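Local coordinates for protein aspartate-semialdehyde dehydrogenase 2 (Vibrio cholerae, PDB 2R00) that catalyses the NADPH-dependent reductive dephosphorylation of L-aspartyl-4-phosphate to L-aspartate-semialdehyde, an early step towards lysine, methionine and threonine, at residues A[58-63]-A[81-85]; A[102-108]-A[123-129]. One frame throughout, in Å; residues are numbered along the deposited sequence.

Contact 1: A[58-63]-A[81-85]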
loop_
_atom_site.group_PDB
_atom_site.type_symbol
_atom_site.label_atom_id
_atom_site.label_comp_id
_atom_site.label_asym_id
_atom_site.label_seq_id
_atom_site.Cartn_x
_atom_site.Cartn_y
_atom_site.Cartn_z
ATOM N N VAL A 58 23.659 17.244 -29.468
ATOM C CA VAL A 58 24.362 17.755 -28.284
ATOM C C VAL A 58 25.884 17.862 -28.507
ATOM O O VAL A 58 26.522 18.775 -27.990
ATOM C CB VAL A 58 24.019 16.918 -26.999
ATOM C CG1 VAL A 58 24.494 15.458 -27.118
ATOM C CG2 VAL A 58 24.562 17.588 -25.753
ATOM N N GLU A 59 26.432 16.943 -29.302
ATOM C CA GLU A 59 27.870 16.882 -29.602
ATOM C C GLU A 59 28.390 18.132 -30.313
ATOM O O GLU A 59 29.578 18.458 -30.208
ATOM C CB GLU A 59 28.179 15.653 -30.463
ATOM C CG GLU A 59 27.869 14.296 -29.812
ATOM C CD GLU A 59 28.947 13.824 -28.841
ATOM O OE1 GLU A 59 29.990 14.503 -28.705
ATOM O OE2 GLU A 59 28.748 12.762 -28.210
ATOM N N GLU A 60 27.504 18.813 -31.045
ATOM C CA GLU A 60 27.862 20.031 -31.783
ATOM C C GLU A 60 27.436 21.334 -31.084
ATOM O O GLU A 60 27.779 22.430 -31.540
ATOM C CB GLU A 60 27.290 19.981 -33.213
ATOM C CG GLU A 60 27.672 18.731 -34.026
ATOM C CD GLU A 60 27.021 18.693 -35.415
ATOM O OE1 GLU A 60 25.853 19.132 -35.562
ATOM O OE2 GLU A 60 27.676 18.209 -36.371
ATOM N N PHE A 61 26.719 21.221 -29.966
ATOM C CA PHE A 61 26.111 22.382 -29.323
ATOM C C PHE A 61 27.108 23.290 -28.602
ATOM O O PHE A 61 27.989 22.813 -27.885
ATOM C CB PHE A 61 24.990 21.938 -28.370
ATOM C CG PHE A 61 24.135 23.067 -27.867
ATOM C CD1 PHE A 61 23.339 23.805 -28.742
ATOM C CD2 PHE A 61 24.115 23.393 -26.509
ATOM C CE1 PHE A 61 22.540 24.852 -28.276
ATOM C CE2 PHE A 61 23.319 24.429 -26.032
ATOM C CZ PHE A 61 22.530 25.164 -26.917
ATOM N N ASP A 62 26.953 24.597 -28.813
ATOM C CA ASP A 62 27.692 25.630 -28.090
ATOM C C ASP A 62 26.867 26.045 -26.867
ATOM O O ASP A 62 25.815 26.666 -27.003
ATOM C CB ASP A 62 27.967 26.838 -29.017
ATOM C CG ASP A 62 28.556 28.037 -28.282
ATOM O OD1 ASP A 62 29.094 27.867 -27.171
ATOM O OD2 ASP A 62 28.480 29.166 -28.825
ATOM N N TRP A 63 27.353 25.693 -25.679
ATOM C CA TRP A 63 26.607 25.897 -24.434
ATOM C C TRP A 63 26.602 27.356 -23.976
ATOM O O TRP A 63 25.792 27.737 -23.134
ATOM C CB TRP A 63 27.142 24.981 -23.315
ATOM C CG TRP A 63 26.921 23.501 -23.562
ATOM C CD1 TRP A 63 27.802 22.622 -24.116
ATOM C CD2 TRP A 63 25.743 22.740 -23.243
ATOM N NE1 TRP A 63 27.249 21.361 -24.171
ATOM C CE2 TRP A 63 25.988 21.406 -23.638
ATOM C CE3 TRP A 63 24.508 23.055 -22.655
ATOM C CZ2 TRP A 63 25.038 20.381 -23.468
ATOM C CZ3 TRP A 63 23.560 22.033 -22.490
ATOM C CH2 TRP A 63 23.837 20.715 -22.892
ATOM N N TRP A 81 27.630 15.094 -19.696
ATOM C CA TRP A 81 27.313 16.417 -20.242
ATOM C C TRP A 81 27.068 17.574 -19.265
ATOM O O TRP A 81 27.324 18.729 -19.610
ATOM C CB TRP A 81 26.158 16.313 -21.247
ATOM C CG TRP A 81 26.602 15.683 -22.509
ATOM C CD1 TRP A 81 26.312 14.431 -22.942
ATOM C CD2 TRP A 81 27.476 16.261 -23.488
ATOM N NE1 TRP A 81 26.924 14.196 -24.151
ATOM C CE2 TRP A 81 27.646 15.304 -24.508
ATOM C CE3 TRP A 81 28.105 17.512 -23.614
ATOM C CZ2 TRP A 81 28.442 15.542 -25.644
ATOM C CZ3 TRP A 81 28.903 17.750 -24.744
ATOM C CH2 TRP A 81 29.060 16.765 -25.740
ATOM N N ALA A 82 26.576 17.288 -18.061
ATOM C CA ALA A 82 26.312 18.370 -17.110
ATOM C C ALA A 82 27.570 19.112 -16.668
ATOM O O ALA A 82 27.524 20.336 -16.529
ATOM C CB ALA A 82 25.511 17.896 -15.897
ATOM N N PRO A 83 28.673 18.386 -16.390
ATOM C CA PRO A 83 29.919 19.122 -16.133
ATOM C C PRO A 83 30.347 20.061 -17.273
ATOM O O PRO A 83 30.889 21.135 -17.011
ATOM C CB PRO A 83 30.951 18.002 -15.951
ATOM C CG PRO A 83 30.143 16.844 -15.414
ATOM C CD PRO A 83 28.862 16.930 -16.217
ATOM N N ILE A 84 30.120 19.641 -18.512
ATOM C CA ILE A 84 30.491 20.422 -19.701
ATOM C C ILE A 84 29.636 21.688 -19.838
ATOM O O ILE A 84 30.159 22.777 -20.068
ATOM C CB ILE A 84 30.422 19.556 -20.976
ATOM C CG1 ILE A 84 31.432 18.397 -20.859
ATOM C CG2 ILE A 84 30.686 20.407 -22.219
ATOM C CD1 ILE A 84 31.474 17.480 -22.058
ATOM N N ALA A 85 28.327 21.545 -19.661
ATOM C CA ALA A 85 27.435 22.698 -19.623
ATOM C C ALA A 85 27.798 23.622 -18.469
ATOM O O ALA A 85 27.915 24.831 -18.649
ATOM C CB ALA A 85 25.966 22.243 -19.526
#
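Trp-63 and Ala-85 bring the two backbones closest, with CA atoms 5.8 Å apart, whereas at the other end Val-58 and Trp-81 are separated by 8.7 Å between CA atoms. Residues 58-63 form an irregular connection leaving strand 51-57, turned back on itself by the bond from Phe-61 N to Val-58 O; residues 81-85 belong to helix 75-87, the crossover helix between parallel strands 68-71 and 91-94 of the Rossmann-type domain. The wider gap is filled by the Trp-81 indole, reaching from the helix with CG anti to its own carbonyl carbon (chi1 -73°). Val-58 lays CG2 over the middle of one indole face, a CH-pi contact 4.0 Å from CG2 to the centroid of the six-membered ring. Glu-59, bent at chi2, brings its carboxylate to the rim of the same indole, nearly upright to the ring plane, with OE1 3.6 Å from Trp-81 CZ2. Across the narrow end, Ala-85 CB sits over one face of the Trp-63 ring, off-centre and 3.5 Å from CE3, while Phe-61 CD2 lies over the opposite face. The two tryptophans cross at about a right angle, Trp-63 NE1 lying 4.0 Å from Trp-81 CE3, and Ile-84 CG2 adds to the packing beside NE1. Beyond the segments, Trp-81 also meets the Phe-9 ring, and Trp-63 touches Ala-69 and Leu-36. Dispersion and CH-pi contacts therefore join loop to helix; the Glu-59 carboxylate may add a mild electrostatic attraction to the partly positive ring hydrogens of Trp-81.

Contact 2: A[102-108]-A[123-129]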
loop_
_atom_site.group_PDB
_atom_site.type_symbol
_atom_site.label_atom_id
_atom_site.label_comp_id
_atom_site.label_asym_id
_atom_site.label_seq_id
_atom_site.Cartn_x
_atom_site.Cartn_y
_atom_site.Cartn_z
ATOM N N ASP A 102 25.215 14.006 -4.301
ATOM C CA ASP A 102 26.449 14.783 -4.194
ATOM C C ASP A 102 26.327 15.829 -3.089
ATOM O O ASP A 102 25.419 16.660 -3.107
ATOM C CB ASP A 102 26.818 15.441 -5.533
ATOM C CG ASP A 102 27.316 14.433 -6.563
ATOM O OD1 ASP A 102 26.470 13.731 -7.138
ATOM O OD2 ASP A 102 28.546 14.330 -6.787
ATOM N N TYR A 103 27.252 15.765 -2.134
ATOM C CA TYR A 103 27.236 16.621 -0.951
ATOM C C TYR A 103 27.113 18.106 -1.292
ATOM O O TYR A 103 26.394 18.844 -0.623
ATOM C CB TYR A 103 28.502 16.378 -0.130
ATOM C CG TYR A 103 28.634 17.230 1.118
ATOM C CD1 TYR A 103 27.808 17.025 2.211
ATOM C CD2 TYR A 103 29.612 18.226 1.200
ATOM C CE1 TYR A 103 27.935 17.794 3.360
ATOM C CE2 TYR A 103 29.750 19.002 2.349
ATOM C CZ TYR A 103 28.906 18.774 3.421
ATOM O OH TYR A 103 29.030 19.534 4.564
ATOM N N ASP A 104 27.812 18.514 -2.342
ATOM C CA ASP A 104 27.910 19.908 -2.748
ATOM C C ASP A 104 26.803 20.400 -3.695
ATOM O O ASP A 104 26.799 21.569 -4.097
ATOM C CB ASP A 104 29.290 20.156 -3.369
ATOM C CG ASP A 104 29.688 19.098 -4.444
ATOM O OD1 ASP A 104 29.180 17.941 -4.452
ATOM O OD2 ASP A 104 30.563 19.442 -5.264
ATOM N N ILE A 105 25.868 19.520 -4.040
ATOM C CA ILE A 105 24.830 19.850 -5.025
ATOM C C ILE A 105 23.467 19.837 -4.344
ATOM O O ILE A 105 23.106 18.834 -3.721
ATOM C CB ILE A 105 24.878 18.888 -6.250
ATOM C CG1 ILE A 105 26.201 19.094 -7.016
ATOM C CG2 ILE A 105 23.624 19.076 -7.160
ATOM C CD1 ILE A 105 26.452 18.150 -8.206
ATOM N N PRO A 106 22.716 20.960 -4.434
ATOM C CA PRO A 106 21.395 21.019 -3.816
ATOM C C PRO A 106 20.383 20.101 -4.503
ATOM O O PRO A 106 20.392 19.970 -5.729
ATOM C CB PRO A 106 20.979 22.485 -4.015
ATOM C CG PRO A 106 21.717 22.918 -5.244
ATOM C CD PRO A 106 23.051 22.224 -5.123
ATOM N N LEU A 107 19.516 19.482 -3.702
ATOM C CA LEU A 107 18.423 18.642 -4.200
ATOM C C LEU A 107 17.109 19.304 -3.805
ATOM O O LEU A 107 16.780 19.354 -2.624
ATOM C CB LEU A 107 18.507 17.248 -3.570
ATOM C CG LEU A 107 17.390 16.226 -3.842
ATOM C CD1 LEU A 107 17.422 15.826 -5.330
ATOM C CD2 LEU A 107 17.544 14.988 -2.940
ATOM N N VAL A 108 16.350 19.792 -4.784
ATOM C CA VAL A 108 15.346 20.820 -4.490
ATOM C C VAL A 108 13.898 20.459 -4.824
ATOM O O VAL A 108 13.598 20.049 -5.933
ATOM C CB VAL A 108 15.730 22.182 -5.150
ATOM C CG1 VAL A 108 14.653 23.220 -4.919
ATOM C CG2 VAL A 108 17.097 22.668 -4.619
ATOM N N ARG A 123 28.582 24.150 -8.139
ATOM C CA ARG A 123 28.901 23.306 -9.295
ATOM C C ARG A 123 28.125 23.701 -10.556
ATOM O O ARG A 123 28.287 23.073 -11.612
ATOM C CB ARG A 123 28.586 21.833 -8.966
ATOM C CG ARG A 123 29.592 21.166 -8.019
ATOM C CD ARG A 123 30.557 20.223 -8.781
ATOM N NE ARG A 123 30.350 18.796 -8.433
ATOM C CZ ARG A 123 30.262 17.795 -9.312
ATOM N NH1 ARG A 123 30.350 18.034 -10.605
ATOM N NH2 ARG A 123 30.091 16.533 -8.896
ATOM N N ASN A 124 27.266 24.717 -10.447
ATOM C CA ASN A 124 26.340 25.094 -11.527
ATOM C C ASN A 124 25.375 23.958 -11.859
ATOM O O ASN A 124 24.948 23.790 -13.008
ATOM C CB ASN A 124 27.080 25.586 -12.782
ATOM C CG ASN A 124 27.614 27.015 -12.633
ATOM O OD1 ASN A 124 27.301 27.725 -11.666
ATOM N ND2 ASN A 124 28.438 27.434 -13.590
ATOM N N ILE A 125 25.029 23.181 -10.834
ATOM C CA ILE A 125 24.050 22.112 -10.976
ATOM C C ILE A 125 23.108 22.116 -9.777
ATOM O O ILE A 125 23.549 22.307 -8.632
ATOM C CB ILE A 125 24.720 20.708 -11.113
ATOM C CG1 ILE A 125 25.736 20.674 -12.260
ATOM C CG2 ILE A 125 23.658 19.627 -11.365
ATOM C CD1 ILE A 125 26.720 19.519 -12.153
ATOM N N ILE A 126 21.817 21.933 -10.069
ATOM C CA ILE A 126 20.778 21.672 -9.070
ATOM C C ILE A 126 20.117 20.343 -9.474
ATOM O O ILE A 126 19.820 20.139 -10.636
ATOM C CB ILE A 126 19.675 22.781 -9.071
ATOM C CG1 ILE A 126 20.290 24.177 -8.886
ATOM C CG2 ILE A 126 18.636 22.507 -7.989
ATOM C CD1 ILE A 126 19.368 25.335 -9.314
ATOM N N ALA A 127 19.896 19.453 -8.516
ATOM C CA ALA A 127 19.336 18.125 -8.805
ATOM C C ALA A 127 17.833 18.127 -8.567
ATOM O O ALA A 127 17.371 18.662 -7.556
ATOM C CB ALA A 127 20.011 17.083 -7.933
ATOM N N ASN A 128 17.086 17.547 -9.510
ATOM C CA ASN A 128 15.634 17.376 -9.413
ATOM C C ASN A 128 15.423 16.029 -8.738
ATOM O O ASN A 128 16.019 15.047 -9.176
ATOM C CB ASN A 128 15.024 17.353 -10.831
ATOM C CG ASN A 128 13.528 17.721 -10.873
ATOM O OD1 ASN A 128 12.715 17.027 -11.510
ATOM N ND2 ASN A 128 13.175 18.830 -10.250
ATOM N N PRO A 129 14.619 15.973 -7.651
ATOM C CA PRO A 129 14.424 14.682 -6.992
ATOM C C PRO A 129 13.506 13.719 -7.750
ATOM O O PRO A 129 12.887 14.085 -8.755
ATOM C CB PRO A 129 13.797 15.052 -5.627
ATOM C CG PRO A 129 13.919 16.538 -5.501
ATOM C CD PRO A 129 13.900 17.041 -6.942
HETATM O O HOH W 1 30.397 15.914 -5.631
#
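Arg-123 is held by two carboxylates of the 102-108 segment. Its NE donates to Asp-104 OD2 at 3.2 Å with a bent N-H...O angle of 143°, the oxygen lying in the guanidinium plane but being met from above its own carboxylate plane; NH2 makes a longer salt bridge to Asp-102 OD2. A water donates to both Asp-102 OD2 and Asp-104 OD1, bridging two acids that belong to the type I turn from Asp-102 to Ile-105. Two backbone hydrogen bonds join the segments: Ala-127 N to Pro-106 O at 2.9 Å and Val-108 N to Ala-127 O at 3.2 Å. They frame a single parallel bridge between Leu-107 and Ala-127, by which this extended segment flanks strand 125-127 at the rim of the Rossmann-type sheet. Arg-100, predicted to bind phosphate, packs on Leu-107 and donates through NE to Asn-128 O. Ile-105 CD1 lies over one face of the Arg-123 guanidinium, and Ile-105 CG2 packs 4.2 Å from Ala-127 CB. Leu-107, with CG anti to the backbone N (chi1 174°), sends CD1 to Pro-129 CG at 3.6 Å. Val-108 CG2 meets Ile-126 CG2 at 3.7 Å, and Pro-106 CG packs on Ile-126 CG1.

How the contacts relate
Both contacts are largely buried, yet contact 2 lies about 13 Å from the centre of the chain and contact 1 about 24 Å, measured between centres. Contact 1 has no hydrogen bond between its segments, and its charged Glu-59 stays at the exposed margin. Contact 2 is strand-like pairing at the sheet edge, where two backbone bonds are flanked by apolar side chains and a salt-bridge network sits at the partly exposed end. The two share no element of secondary structure, but helix 75-87 packs beside strand 125-127, where Ala-82 CB lies 4.3 Å from Ile-125 CD1, linking them directly. Contact 2 also faces helix 211-223, outside the nucleotide-binding sheet.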